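Local coordinates for protein peptide ABC transporter permease (Staphylococcus hominis, PDB 6EXS) that probably carries peptides across the membrane as a POT-family major facilitator transporter, and binds a thioalcohol-conjugated dipeptide related to human malodour precursors, at residues 158-163 with 342-347; 168-173 with 330-335; 321-326 with 395-400; 380-385 with 462-467. All coordinates share one frame; numbering follows the deposited sequence.

Contact 1 of 4, residues 158-163 with 342-347. With C3H (2-[[(2~{R})-2-azanyl-3-[(3~{S})-3-methyl-1-oxidanyl-hexan-3-yl]sulfanyl-propanoyl]amino]ethanoic acid), chain O.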
# COMPACT_ATOMS: atom_id res chain seq x y z
N VAL A 158 11.06 4.96 0.24
CA VAL A 158 9.60 4.83 0.40
C VAL A 158 9.13 5.61 1.64
O VAL A 158 8.33 6.54 1.51
CB VAL A 158 9.15 3.32 0.42
CG1 VAL A 158 7.67 3.18 0.79
CG2 VAL A 158 9.43 2.63 -0.92
N ASN A 159 9.66 5.26 2.83
CA ASN A 159 9.34 5.89 4.12
C ASN A 159 9.84 7.33 4.23
O ASN A 159 9.17 8.14 4.89
CB ASN A 159 9.82 5.05 5.29
CG ASN A 159 9.21 3.68 5.35
OD1 ASN A 159 9.90 2.67 5.24
ND2 ASN A 159 7.90 3.61 5.53
N LEU A 160 10.97 7.68 3.55
CA LEU A 160 11.44 9.07 3.55
C LEU A 160 10.48 9.95 2.75
O LEU A 160 10.16 11.06 3.19
CB LEU A 160 12.89 9.21 3.04
CG LEU A 160 13.98 8.84 4.04
CD1 LEU A 160 15.27 8.50 3.33
CD2 LEU A 160 14.22 9.95 5.08
N GLY A 161 9.98 9.43 1.62
CA GLY A 161 9.00 10.13 0.80
C GLY A 161 7.69 10.29 1.55
O GLY A 161 7.14 11.39 1.61
N ALA A 162 7.22 9.19 2.18
CA ALA A 162 6.02 9.14 3.00
C ALA A 162 6.10 10.05 4.24
O ALA A 162 5.07 10.55 4.67
CB ALA A 162 5.72 7.72 3.42
N LEU A 163 7.31 10.25 4.81
CA LEU A 163 7.53 11.08 6.00
C LEU A 163 7.57 12.58 5.70
O LEU A 163 6.89 13.34 6.39
CB LEU A 163 8.80 10.64 6.79
CG LEU A 163 9.37 11.62 7.83
CD1 LEU A 163 8.43 11.80 9.05
CD2 LEU A 163 10.75 11.19 8.28
N PHE A 342 8.35 6.22 12.62
CA PHE A 342 8.62 5.10 13.54
C PHE A 342 9.26 3.91 12.83
O PHE A 342 10.09 3.23 13.44
CB PHE A 342 7.37 4.70 14.32
CG PHE A 342 7.18 5.57 15.54
CD1 PHE A 342 6.73 6.89 15.42
CD2 PHE A 342 7.46 5.09 16.81
CE1 PHE A 342 6.59 7.71 16.54
CE2 PHE A 342 7.31 5.91 17.94
CZ PHE A 342 6.88 7.21 17.80
N ILE A 343 8.91 3.67 11.55
CA ILE A 343 9.53 2.62 10.74
C ILE A 343 11.00 3.00 10.55
O ILE A 343 11.86 2.19 10.86
CB ILE A 343 8.78 2.37 9.40
CG1 ILE A 343 7.39 1.74 9.65
CG2 ILE A 343 9.62 1.46 8.47
CD1 ILE A 343 6.48 1.74 8.48
N LEU A 344 11.28 4.24 10.13
CA LEU A 344 12.64 4.75 9.93
C LEU A 344 13.50 4.67 11.19
O LEU A 344 14.65 4.24 11.10
CB LEU A 344 12.64 6.18 9.35
CG LEU A 344 12.31 6.32 7.86
CD1 LEU A 344 11.84 7.72 7.56
CD2 LEU A 344 13.49 5.98 6.99
N LEU A 345 12.95 5.03 12.35
CA LEU A 345 13.70 5.01 13.60
C LEU A 345 13.87 3.63 14.22
O LEU A 345 14.93 3.36 14.78
CB LEU A 345 13.08 5.94 14.67
CG LEU A 345 12.89 7.43 14.35
CD1 LEU A 345 11.97 8.07 15.38
CD2 LEU A 345 14.21 8.16 14.27
N PHE A 346 12.82 2.79 14.17
CA PHE A 346 12.88 1.52 14.90
C PHE A 346 12.91 0.23 14.05
O PHE A 346 13.09 -0.83 14.65
CB PHE A 346 11.74 1.48 15.93
CG PHE A 346 11.76 2.69 16.84
CD1 PHE A 346 12.79 2.87 17.77
CD2 PHE A 346 10.79 3.68 16.74
CE1 PHE A 346 12.82 4.01 18.59
CE2 PHE A 346 10.83 4.81 17.56
CZ PHE A 346 11.84 4.97 18.49
N ALA A 347 12.83 0.29 12.69
CA ALA A 347 12.97 -0.92 11.85
C ALA A 347 14.39 -1.51 11.94
O ALA A 347 14.49 -2.73 12.10
CB ALA A 347 12.59 -0.65 10.40
O2 C3H O . 4.53 3.14 2.65
C11 C3H O . 4.94 3.12 3.75
O3 C3H O . 5.60 2.14 4.26
C10 C3H O . 4.72 4.21 4.77
N1 C3H O . 3.49 4.94 4.55
C9 C3H O . 2.34 4.52 5.05
O1 C3H O . 1.93 3.37 4.92
C8 C3H O . 1.50 5.49 5.82
N C3H O . 1.97 6.84 5.55
C7 C3H O . 0.04 5.40 5.40
S C3H O . -1.09 4.50 6.49
C3 C3H O . -1.31 5.38 8.13
C4 C3H O . -2.03 6.67 7.82
C5 C3H O . 0.08 5.53 8.76
C6 C3H O . 0.19 6.40 9.99
O C3H O . 1.03 7.49 9.79
C2 C3H O . -2.16 4.55 9.09
C1 C3H O . -1.46 4.11 10.37
C C3H O . -2.38 3.31 11.25

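Contact 2 of 4, residues 168-173 with 330-335. With C3H (2-[[(2~{R})-2-azanyl-3-[(3~{S})-3-methyl-1-oxidanyl-hexan-3-yl]sulfanyl-propanoyl]amino]ethanoic acid), chain O.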
# COMPACT_ATOMS: atom_id res chain seq x y z
N ILE A 168 5.49 18.86 4.15
CA ILE A 168 5.58 19.91 3.12
C ILE A 168 4.20 20.40 2.66
O ILE A 168 4.00 21.61 2.48
CB ILE A 168 6.50 19.49 1.93
CG1 ILE A 168 7.98 19.43 2.38
CG2 ILE A 168 6.33 20.42 0.69
CD1 ILE A 168 8.97 18.97 1.36
N LEU A 169 3.24 19.48 2.48
CA LEU A 169 1.92 19.79 1.95
C LEU A 169 0.89 20.21 2.99
O LEU A 169 -0.19 20.68 2.61
CB LEU A 169 1.41 18.64 1.09
CG LEU A 169 2.25 18.45 -0.18
CD1 LEU A 169 2.03 17.11 -0.76
CD2 LEU A 169 1.96 19.52 -1.22
N GLN A 170 1.25 20.20 4.29
CA GLN A 170 0.37 20.67 5.36
C GLN A 170 0.01 22.14 5.13
O GLN A 170 -1.14 22.51 5.34
CB GLN A 170 0.98 20.44 6.75
CG GLN A 170 0.09 20.91 7.92
CD GLN A 170 -1.33 20.37 7.89
OE1 GLN A 170 -1.56 19.17 7.72
NE2 GLN A 170 -2.30 21.24 8.15
N HIS A 171 0.98 22.94 4.63
CA HIS A 171 0.80 24.36 4.31
C HIS A 171 -0.31 24.58 3.28
O HIS A 171 -1.15 25.45 3.47
CB HIS A 171 2.12 25.00 3.82
CG HIS A 171 1.93 26.37 3.22
ND1 HIS A 171 1.57 27.46 4.01
CD2 HIS A 171 2.01 26.77 1.93
CE1 HIS A 171 1.45 28.48 3.18
NE2 HIS A 171 1.71 28.12 1.92
N PHE A 172 -0.31 23.77 2.18
CA PHE A 172 -1.30 23.88 1.11
C PHE A 172 -2.71 23.54 1.56
O PHE A 172 -3.65 24.15 1.07
CB PHE A 172 -0.87 23.06 -0.11
CG PHE A 172 0.35 23.60 -0.80
CD1 PHE A 172 1.63 23.24 -0.38
CD2 PHE A 172 0.23 24.46 -1.89
CE1 PHE A 172 2.76 23.73 -1.03
CE2 PHE A 172 1.36 24.93 -2.55
CZ PHE A 172 2.62 24.56 -2.11
N VAL A 173 -2.85 22.60 2.52
CA VAL A 173 -4.13 22.24 3.14
C VAL A 173 -4.57 23.43 4.01
O VAL A 173 -5.72 23.85 3.93
CB VAL A 173 -4.07 20.92 3.96
CG1 VAL A 173 -5.46 20.49 4.42
CG2 VAL A 173 -3.41 19.80 3.16
N PHE A 330 -1.01 20.65 15.80
CA PHE A 330 -0.72 19.50 14.96
C PHE A 330 -1.60 19.55 13.70
O PHE A 330 -2.82 19.52 13.81
CB PHE A 330 -0.95 18.19 15.75
CG PHE A 330 -0.37 16.95 15.12
CD1 PHE A 330 0.95 16.58 15.36
CD2 PHE A 330 -1.15 16.13 14.31
CE1 PHE A 330 1.49 15.43 14.77
CE2 PHE A 330 -0.61 14.98 13.73
CZ PHE A 330 0.70 14.63 13.97
N GLY A 331 -0.97 19.68 12.55
CA GLY A 331 -1.66 19.71 11.27
C GLY A 331 -2.18 18.33 10.91
O GLY A 331 -1.44 17.35 11.02
N GLU A 332 -3.46 18.25 10.49
CA GLU A 332 -4.18 17.01 10.17
C GLU A 332 -3.45 16.09 9.20
O GLU A 332 -3.54 14.88 9.38
CB GLU A 332 -5.63 17.26 9.70
CG GLU A 332 -5.77 18.15 8.47
CD GLU A 332 -5.95 19.63 8.73
OE1 GLU A 332 -5.07 20.24 9.38
OE2 GLU A 332 -6.95 20.20 8.24
N ALA A 333 -2.68 16.64 8.23
CA ALA A 333 -1.92 15.81 7.27
C ALA A 333 -0.68 15.15 7.88
O ALA A 333 -0.21 14.14 7.35
CB ALA A 333 -1.54 16.61 6.03
N LEU A 334 -0.18 15.68 9.02
CA LEU A 334 0.99 15.14 9.74
C LEU A 334 0.71 13.79 10.43
O LEU A 334 1.66 13.09 10.77
CB LEU A 334 1.57 16.15 10.73
CG LEU A 334 2.69 17.01 10.16
CD1 LEU A 334 2.16 18.24 9.49
CD2 LEU A 334 3.65 17.41 11.24
N PHE A 335 -0.57 13.40 10.58
CA PHE A 335 -0.96 12.08 11.11
C PHE A 335 -0.39 10.96 10.22
O PHE A 335 -0.16 9.87 10.72
CB PHE A 335 -2.48 11.93 11.12
CG PHE A 335 -3.21 12.56 12.28
CD1 PHE A 335 -2.84 12.29 13.59
CD2 PHE A 335 -4.34 13.35 12.06
CE1 PHE A 335 -3.54 12.84 14.66
CE2 PHE A 335 -5.05 13.89 13.14
CZ PHE A 335 -4.64 13.65 14.43
O2 C3H O . 4.53 3.14 2.65
C11 C3H O . 4.94 3.12 3.75
O3 C3H O . 5.60 2.14 4.26
C10 C3H O . 4.72 4.21 4.77
N1 C3H O . 3.49 4.94 4.55
C9 C3H O . 2.34 4.52 5.05
O1 C3H O . 1.93 3.37 4.92
C8 C3H O . 1.50 5.49 5.82
N C3H O . 1.97 6.84 5.55
C7 C3H O . 0.04 5.40 5.40
S C3H O . -1.09 4.50 6.49
C3 C3H O . -1.31 5.38 8.13
C4 C3H O . -2.03 6.67 7.82
C5 C3H O . 0.08 5.53 8.76
C6 C3H O . 0.19 6.40 9.99
O C3H O . 1.03 7.49 9.79
C2 C3H O . -2.16 4.55 9.09
C1 C3H O . -1.46 4.11 10.37
C C3H O . -2.38 3.31 11.25

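Contact 3 of 4, residues 321-326 with 395-400. With OLC ((2R)-2,3-dihydroxypropyl (9Z)-octadec-9-enoate), chain H; OLC ((2R)-2,3-dihydroxypropyl (9Z)-octadec-9-enoate), chain B.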
# COMPACT_ATOMS: atom_id res chain seq x y z
N LEU A 321 -0.56 19.08 20.01
CA LEU A 321 0.49 18.21 20.57
C LEU A 321 0.99 18.86 21.88
O LEU A 321 1.16 20.08 21.91
CB LEU A 321 1.63 18.04 19.56
CG LEU A 321 2.80 17.12 19.90
CD1 LEU A 321 2.35 15.67 20.10
CD2 LEU A 321 3.82 17.16 18.78
N ASN A 322 1.08 18.07 22.96
CA ASN A 322 1.51 18.59 24.25
C ASN A 322 2.38 17.58 25.04
O ASN A 322 1.86 16.65 25.66
CB ASN A 322 0.29 19.09 25.05
CG ASN A 322 0.62 19.77 26.35
OD1 ASN A 322 1.74 20.21 26.60
ND2 ASN A 322 -0.36 19.87 27.21
N LEU A 323 3.72 17.74 24.96
CA LEU A 323 4.67 16.84 25.59
C LEU A 323 5.65 17.57 26.50
O LEU A 323 6.52 18.30 26.02
CB LEU A 323 5.46 16.03 24.53
CG LEU A 323 4.69 15.32 23.40
CD1 LEU A 323 5.63 14.96 22.26
CD2 LEU A 323 3.92 14.10 23.89
N PHE A 324 5.53 17.33 27.82
CA PHE A 324 6.41 17.89 28.86
C PHE A 324 6.72 19.38 28.65
O PHE A 324 7.89 19.76 28.52
CB PHE A 324 7.71 17.06 28.99
CG PHE A 324 7.53 15.56 29.09
CD1 PHE A 324 7.26 14.95 30.31
CD2 PHE A 324 7.65 14.76 27.96
CE1 PHE A 324 7.08 13.57 30.39
CE2 PHE A 324 7.46 13.38 28.04
CZ PHE A 324 7.17 12.79 29.26
N GLY A 325 5.66 20.19 28.56
CA GLY A 325 5.79 21.63 28.37
C GLY A 325 5.82 22.11 26.94
O GLY A 325 5.50 23.27 26.68
N TRP A 326 6.23 21.24 25.99
CA TRP A 326 6.28 21.55 24.56
C TRP A 326 4.89 21.39 23.96
O TRP A 326 4.40 20.27 23.84
CB TRP A 326 7.32 20.68 23.82
CG TRP A 326 7.33 20.89 22.33
CD1 TRP A 326 7.38 22.09 21.67
CD2 TRP A 326 7.25 19.88 21.32
NE1 TRP A 326 7.34 21.87 20.31
CE2 TRP A 326 7.27 20.53 20.07
CE3 TRP A 326 7.19 18.47 21.36
CZ2 TRP A 326 7.24 19.82 18.86
CZ3 TRP A 326 7.17 17.77 20.16
CH2 TRP A 326 7.19 18.45 18.92
N SER A 395 -7.09 15.27 24.18
CA SER A 395 -5.80 15.61 23.59
C SER A 395 -5.50 14.72 22.37
O SER A 395 -5.82 13.51 22.37
CB SER A 395 -4.71 15.49 24.65
OG SER A 395 -3.41 15.68 24.12
N VAL A 396 -4.86 15.32 21.32
CA VAL A 396 -4.41 14.64 20.09
C VAL A 396 -3.33 13.58 20.44
O VAL A 396 -3.10 12.67 19.65
CB VAL A 396 -3.92 15.66 19.01
CG1 VAL A 396 -2.52 16.19 19.31
CG2 VAL A 396 -3.97 15.05 17.62
N ASN A 397 -2.71 13.70 21.65
CA ASN A 397 -1.69 12.77 22.18
C ASN A 397 -2.24 11.34 22.19
O ASN A 397 -1.48 10.39 21.96
CB ASN A 397 -1.25 13.18 23.60
CG ASN A 397 -0.47 14.48 23.74
OD1 ASN A 397 -0.11 15.17 22.78
ND2 ASN A 397 -0.18 14.84 24.97
N TRP A 398 -3.56 11.21 22.43
CA TRP A 398 -4.30 9.95 22.42
C TRP A 398 -4.36 9.36 21.01
O TRP A 398 -4.02 8.19 20.84
CB TRP A 398 -5.72 10.14 22.99
CG TRP A 398 -5.78 10.37 24.47
CD1 TRP A 398 -6.25 11.47 25.11
CD2 TRP A 398 -5.32 9.47 25.50
NE1 TRP A 398 -6.14 11.32 26.48
CE2 TRP A 398 -5.58 10.09 26.74
CE3 TRP A 398 -4.74 8.19 25.49
CZ2 TRP A 398 -5.28 9.48 27.97
CZ3 TRP A 398 -4.45 7.58 26.71
CH2 TRP A 398 -4.69 8.23 27.92
N VAL A 399 -4.73 10.18 20.00
CA VAL A 399 -4.82 9.80 18.58
C VAL A 399 -3.43 9.38 18.09
O VAL A 399 -3.31 8.38 17.39
CB VAL A 399 -5.45 10.91 17.69
CG1 VAL A 399 -5.76 10.38 16.29
CG2 VAL A 399 -6.70 11.48 18.33
N ILE A 400 -2.38 10.13 18.50
CA ILE A 400 -0.98 9.86 18.18
C ILE A 400 -0.53 8.52 18.81
O ILE A 400 0.13 7.73 18.14
CB ILE A 400 -0.06 11.07 18.53
CG1 ILE A 400 -0.39 12.28 17.61
CG2 ILE A 400 1.44 10.69 18.44
CD1 ILE A 400 0.11 13.63 18.06
C9 OLC H . 8.01 7.00 25.72
C8 OLC H . 6.85 7.50 26.53
C24 OLC H . -1.51 16.63 27.59
C7 OLC H . 6.51 8.96 26.27
C6 OLC H . 5.27 9.43 27.02
C5 OLC H . 4.93 10.90 26.80
C4 OLC H . 3.67 11.37 27.50
C3 OLC H . 3.45 12.87 27.40
C2 OLC H . 2.16 13.35 28.05
C21 OLC H . 0.73 16.70 28.77
C1 OLC H . 2.15 14.82 28.34
C22 OLC H . -0.74 17.08 28.81
O19 OLC H . 3.14 15.50 28.46
O25 OLC H . -2.83 17.16 27.59
O23 OLC H . -1.37 16.62 30.00
O20 OLC H . 0.90 15.29 28.48
C18 OLC B . 6.20 14.13 12.70
C10 OLC B . 4.63 9.98 21.02
C9 OLC B . 3.64 9.49 21.76
C17 OLC B . 5.27 13.01 13.10
C11 OLC B . 4.70 11.32 20.33
C8 OLC B . 2.31 10.13 22.10
C24 OLC B . -4.93 12.90 30.52
C16 OLC B . 4.60 13.21 14.45
C12 OLC B . 5.20 11.22 18.87
C7 OLC B . 2.21 10.70 23.52
C15 OLC B . 5.34 12.61 15.64
C13 OLC B . 5.46 12.57 18.21
C6 OLC B . 2.03 9.69 24.65
C14 OLC B . 4.61 12.82 16.96
C5 OLC B . 0.62 9.13 24.85
C4 OLC B . -0.43 10.07 25.45
C3 OLC B . -0.29 10.36 26.93
C2 OLC B . -1.62 10.65 27.63
C21 OLC B . -3.96 13.43 28.22
C1 OLC B . -2.10 12.08 27.56
C22 OLC B . -4.51 13.97 29.53
O19 OLC B . -1.69 12.91 26.79
O25 OLC B . -6.05 12.16 30.04
O23 OLC B . -3.57 14.86 30.14
O20 OLC B . -3.07 12.31 28.46

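Contact 4 of 4, residues 380-385 with 462-467. With OLC ((2R)-2,3-dihydroxypropyl (9Z)-octadec-9-enoate), chain F.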
# COMPACT_ATOMS: atom_id res chain seq x y z
N ILE A 380 -8.84 -0.50 20.49
CA ILE A 380 -9.45 -0.59 21.83
C ILE A 380 -9.03 0.67 22.62
O ILE A 380 -9.86 1.24 23.33
CB ILE A 380 -9.06 -1.92 22.56
CG1 ILE A 380 -9.68 -3.18 21.88
CG2 ILE A 380 -9.36 -1.88 24.07
CD1 ILE A 380 -11.22 -3.28 21.78
N LEU A 381 -7.76 1.12 22.46
CA LEU A 381 -7.23 2.32 23.11
C LEU A 381 -8.05 3.56 22.72
O LEU A 381 -8.63 4.17 23.62
CB LEU A 381 -5.72 2.51 22.79
CG LEU A 381 -4.91 3.74 23.32
CD1 LEU A 381 -5.07 4.99 22.44
CD2 LEU A 381 -5.11 4.00 24.79
N ILE A 382 -8.14 3.90 21.41
CA ILE A 382 -8.87 5.08 20.93
C ILE A 382 -10.40 4.97 21.24
O ILE A 382 -10.99 5.96 21.68
CB ILE A 382 -8.55 5.43 19.45
CG1 ILE A 382 -9.01 6.87 19.09
CG2 ILE A 382 -9.07 4.39 18.44
CD1 ILE A 382 -8.27 8.03 19.81
N GLY A 383 -10.96 3.77 21.09
CA GLY A 383 -12.35 3.47 21.43
C GLY A 383 -12.66 3.75 22.88
O GLY A 383 -13.69 4.35 23.19
N LEU A 384 -11.74 3.37 23.79
CA LEU A 384 -11.90 3.62 25.23
C LEU A 384 -11.72 5.10 25.60
O LEU A 384 -12.35 5.56 26.54
CB LEU A 384 -11.00 2.72 26.09
CG LEU A 384 -11.39 1.23 26.17
CD1 LEU A 384 -10.36 0.44 26.95
CD2 LEU A 384 -12.78 1.02 26.80
N VAL A 385 -10.89 5.84 24.83
CA VAL A 385 -10.66 7.28 25.01
C VAL A 385 -11.97 8.04 24.69
O VAL A 385 -12.40 8.87 25.49
CB VAL A 385 -9.43 7.79 24.20
CG1 VAL A 385 -9.37 9.31 24.16
CG2 VAL A 385 -8.13 7.22 24.76
N ASN A 462 -18.04 2.91 19.16
CA ASN A 462 -18.43 1.50 19.19
C ASN A 462 -17.76 0.77 18.03
O ASN A 462 -17.41 -0.40 18.19
CB ASN A 462 -19.94 1.33 19.12
CG ASN A 462 -20.73 1.96 20.24
OD1 ASN A 462 -20.19 2.49 21.22
ND2 ASN A 462 -22.05 1.91 20.11
N TYR A 463 -17.56 1.47 16.89
CA TYR A 463 -16.88 0.95 15.69
C TYR A 463 -15.41 0.58 16.02
O TYR A 463 -14.98 -0.51 15.65
CB TYR A 463 -16.99 1.98 14.54
CG TYR A 463 -16.15 1.68 13.32
CD1 TYR A 463 -14.85 2.18 13.20
CD2 TYR A 463 -16.68 0.97 12.24
CE1 TYR A 463 -14.08 1.94 12.06
CE2 TYR A 463 -15.93 0.75 11.08
CZ TYR A 463 -14.63 1.23 11.00
OH TYR A 463 -13.87 1.02 9.88
N PHE A 464 -14.66 1.46 16.71
CA PHE A 464 -13.28 1.21 17.12
C PHE A 464 -13.19 0.02 18.09
O PHE A 464 -12.28 -0.80 17.94
CB PHE A 464 -12.64 2.45 17.77
CG PHE A 464 -12.31 3.62 16.86
CD1 PHE A 464 -11.50 3.45 15.75
CD2 PHE A 464 -12.74 4.90 17.18
CE1 PHE A 464 -11.18 4.54 14.93
CE2 PHE A 464 -12.41 5.99 16.37
CZ PHE A 464 -11.64 5.80 15.24
N ILE A 465 -14.14 -0.08 19.05
CA ILE A 465 -14.18 -1.18 20.02
C ILE A 465 -14.54 -2.50 19.33
O ILE A 465 -13.85 -3.49 19.55
CB ILE A 465 -15.07 -0.85 21.26
CG1 ILE A 465 -14.55 0.42 21.98
CG2 ILE A 465 -15.14 -2.03 22.25
CD1 ILE A 465 -15.61 1.19 22.78
N PHE A 466 -15.58 -2.50 18.46
CA PHE A 466 -16.03 -3.69 17.71
C PHE A 466 -14.93 -4.26 16.80
O PHE A 466 -14.67 -5.47 16.84
CB PHE A 466 -17.34 -3.41 16.94
CG PHE A 466 -17.73 -4.43 15.90
CD1 PHE A 466 -18.18 -5.69 16.26
CD2 PHE A 466 -17.67 -4.11 14.54
CE1 PHE A 466 -18.54 -6.63 15.28
CE2 PHE A 466 -18.04 -5.05 13.57
CZ PHE A 466 -18.47 -6.30 13.95
N LEU A 467 -14.26 -3.39 16.02
CA LEU A 467 -13.17 -3.74 15.10
C LEU A 467 -11.92 -4.19 15.85
O LEU A 467 -11.27 -5.15 15.43
CB LEU A 467 -12.84 -2.56 14.16
CG LEU A 467 -13.43 -2.64 12.76
CD1 LEU A 467 -14.90 -2.27 12.76
CD2 LEU A 467 -12.67 -1.75 11.81
C18 OLC F . 4.92 -2.57 22.90
C10 OLC F . -4.80 -0.78 25.32
C9 OLC F . -5.74 0.01 25.82
C17 OLC F . 3.66 -2.94 23.66
C11 OLC F . -3.39 -0.97 25.82
C8 OLC F . -5.63 0.92 27.02
C24 OLC F . -11.80 11.27 32.06
C16 OLC F . 2.55 -1.90 23.58
C12 OLC F . -2.33 -0.95 24.72
C7 OLC F . -6.86 1.81 27.22
C15 OLC F . 1.33 -2.25 24.42
C13 OLC F . -1.02 -1.59 25.13
C6 OLC F . -6.68 2.90 28.26
C14 OLC F . 0.09 -1.43 24.11
C5 OLC F . -7.94 3.69 28.58
C4 OLC F . -8.14 4.93 27.73
C3 OLC F . -8.18 6.23 28.52
C2 OLC F . -9.59 6.69 28.90
C21 OLC F . -11.15 9.82 30.11
C1 OLC F . -9.65 8.09 29.43
C22 OLC F . -11.76 9.87 31.49
O19 OLC F . -8.70 8.83 29.53
O25 OLC F . -12.72 12.11 31.36
O23 OLC F . -13.08 9.31 31.46
O20 OLC F . -10.90 8.44 29.77

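Contact 1 of 4, residues 158-163 with 342-347
With chi1 of Asn159 at -60°, its CG stands anti to the carbonyl carbon and the flat amide is brought between Ile343 and the bound peptide conjugate; chi1 of -76° in Leu344 sets CG anti to the carbonyl carbon and turns its two methyls toward Asn159, Leu160 and Leu163. In the major facilitator fold this is a meeting of the two six-helix bundles: helix 147-174 comes from the N-terminal half and helix 338-357 from the C-terminal half. The axes of the two short segments approach to 9.9 Å, a wide spacing bridged by side chains rather than by backbone, and their N-to-C directions differ by 139°.

Leu344 carries most of the packing. Its CG rests on Asn159 CB at 3.8 Å, while CD1 reaches Leu163 CD2 at 3.7 Å and lies 4.1 Å from Leu160 CD2, so one methyl touches both leucines, which lie about one turn apart. Ile343 takes the other flank, crossing Asn159 at about a right angle, with CG2 3.5 Å from the amide oxygen OD1. No hydrogen bond joins the segments. The polar end of Asn159 instead serves the ligand pocket: ND2 makes a weak, bent bond of 3.0 Å to the ligand carboxylate oxygen O3. On the same helix Val158 and Ala162 also touch the ligand, and Tyr33 of helix 16-44 packs on Ala162. Asn159 is thus shared between the interbundle packing and the ligand pocket. Leu344 CD1 also sits 3.8 Å from Asn159 O, the carbonyl oxygen that accepts the helical bond from Leu163 N.

Contact 2 of 4, residues 168-173 with 330-335
Gln170 spans the contact with both ends of its amide. Its OE1 accepts from Ala333 N at 2.8 Å, the donor being tilted 17° from the carbonyl plane, and its NE2 donates to Glu332 OE1 at 3.2 Å. The second bond arrives from above the carboxylate plane, 55° out of it, and the two flat groups are turned 34° apart. Gly331 CA lies over one face of the amide: having no side chain, the glycine lets Gln170 CD come to 3.5 Å from Gly331 CA. On the aliphatic part, Leu334 CD1 touches Gln170 CB at 3.7 Å, the two side chains crossing at about a right angle.

The next shell fixes these groups. Asp174 OD1 is a second acceptor for Gln170 NE2, and Arg329 makes a salt bridge to Glu332 OE1. Within the loop, Leu334 N bonds to Gly331 O at 2.9 Å, a backbone bond that closes a turn holding Glu332 and Ala333. Farther on, Phe335 O accepts the ligand hydroxyl O at 2.8 Å.

Helix 147-174 of the N-terminal bundle is thus pinned to the loop before helix 338-357. Since the oxygen has a donor and the nitrogen has acceptors, the bonding pattern sets which way round the buried amide lies.

Contact 3 of 4, residues 321-326 with 395-400
Asn397 ND2 is gripped by two acceptors: Asn322 O at 2.8 Å and the ester carbonyl O19 of one monoolein (OLC, chain B) at 3.1 Å. The other end of the same amide, OD1, accepts from Asn322 N at 3.1 Å; this bond is nearly straight at 166° and lies in the carbonyl plane on a lone pair. A single side chain thereby pairs with both the N-H and the C=O of one residue on strand 320-323, much as a neighbouring strand would. The strand belongs to a two-stranded hairpin closed by a type I' turn from Leu323 to Trp326.

The amide is presented from the first turn of helix 396-418. Ser395 is its N-cap, OG accepting from Asn397 N at 3.2 Å. One apolar contact, Leu321 CD1 with Ile400 CD1 at 3.7 Å, flanks the bonds, and the Val396 CG1 methyl packs against the backbone at Leu321 N, 3.6 Å away. A second monoolein (OLC, chain H) accepts from Phe324 N through its own O19 at 3.1 Å.

Strand 321-323 and the helix start 396-400, whose directions differ by 88°, are joined by backbone-directed bonds. Because they engage main-chain atoms, what they fix is the position of the strand rather than any side chain of Asn322.

Contact 4 of 4, residues 380-385 with 462-467
Two antiparallel helix segments pack closely here, their axes 7.7 Å apart and their N-to-C directions 150° from each other, with Gly383 and Phe464 facing at a CA to CA distance of 5.0 Å. The close approach is centred on Gly383, whose bare backbone forms a shallow seat. Phe464 CB settles on it at 3.8 Å from Gly383 CA, and Ile465 lies along the same surface, its CD1 ending 3.7 Å from Gly383 O.

On one flank of the glycine stands Ile382. With CG2 placed between the backbone N and the carbonyl carbon, the methyl covers one face of the Phe464 ring, 3.8 Å from its centroid and 15° off the ring normal: a CH-pi contact. The same ring meets Tyr379 and Tyr312 edge-to-face, so it is built into an aromatic cluster reaching helix 309-316. On the other flank Ile380 bends at chi2 (-60°), taking CD1 over the opposing backbone to 3.5 Å from Ile465 O and 4.1 Å from Ile465 CG2. That carbonyl oxygen is hydrogen-bonded to Thr469 OG1; the methyl only packs against it. No hydrogen bond crosses between the segments.

Away from the interface, the helix of Gly383 meets lipid: Leu381 CD2 is 3.7 Å from C7 of a monoolein (OLC, chain F), with Leu384 and Val385 beside the same chain. Helices 364-389 and 460-479 both belong to the C-terminal bundle of the major facilitator fold, and a glycine seating bulky side chains of its partner is a familiar form of close transmembrane helix packing.

How the contacts relate
Contacts 1 and 2 both use helix 147-174, their centres about 17 Å apart, and contact 2 is nested along the chain inside the loop closed by contact 1; both touch the bound conjugate. They join the N-terminal bundle to the C-terminal one. Contacts 3 and 4 lie within the C-terminal half. Contact 3 crosses 1, 2 and 4 in chain order, whereas 1 and 2 both close before 4 opens. It touches contact 2, Phe335 CZ reaching Val396 CG2 at 3.5 Å, and contact 4, whose centre is about 19 Å away, through Trp398 and Val385. A continuous path of packing thus runs from the loop 330-335 through helix 396-418 to helices 364-389 and 460-479.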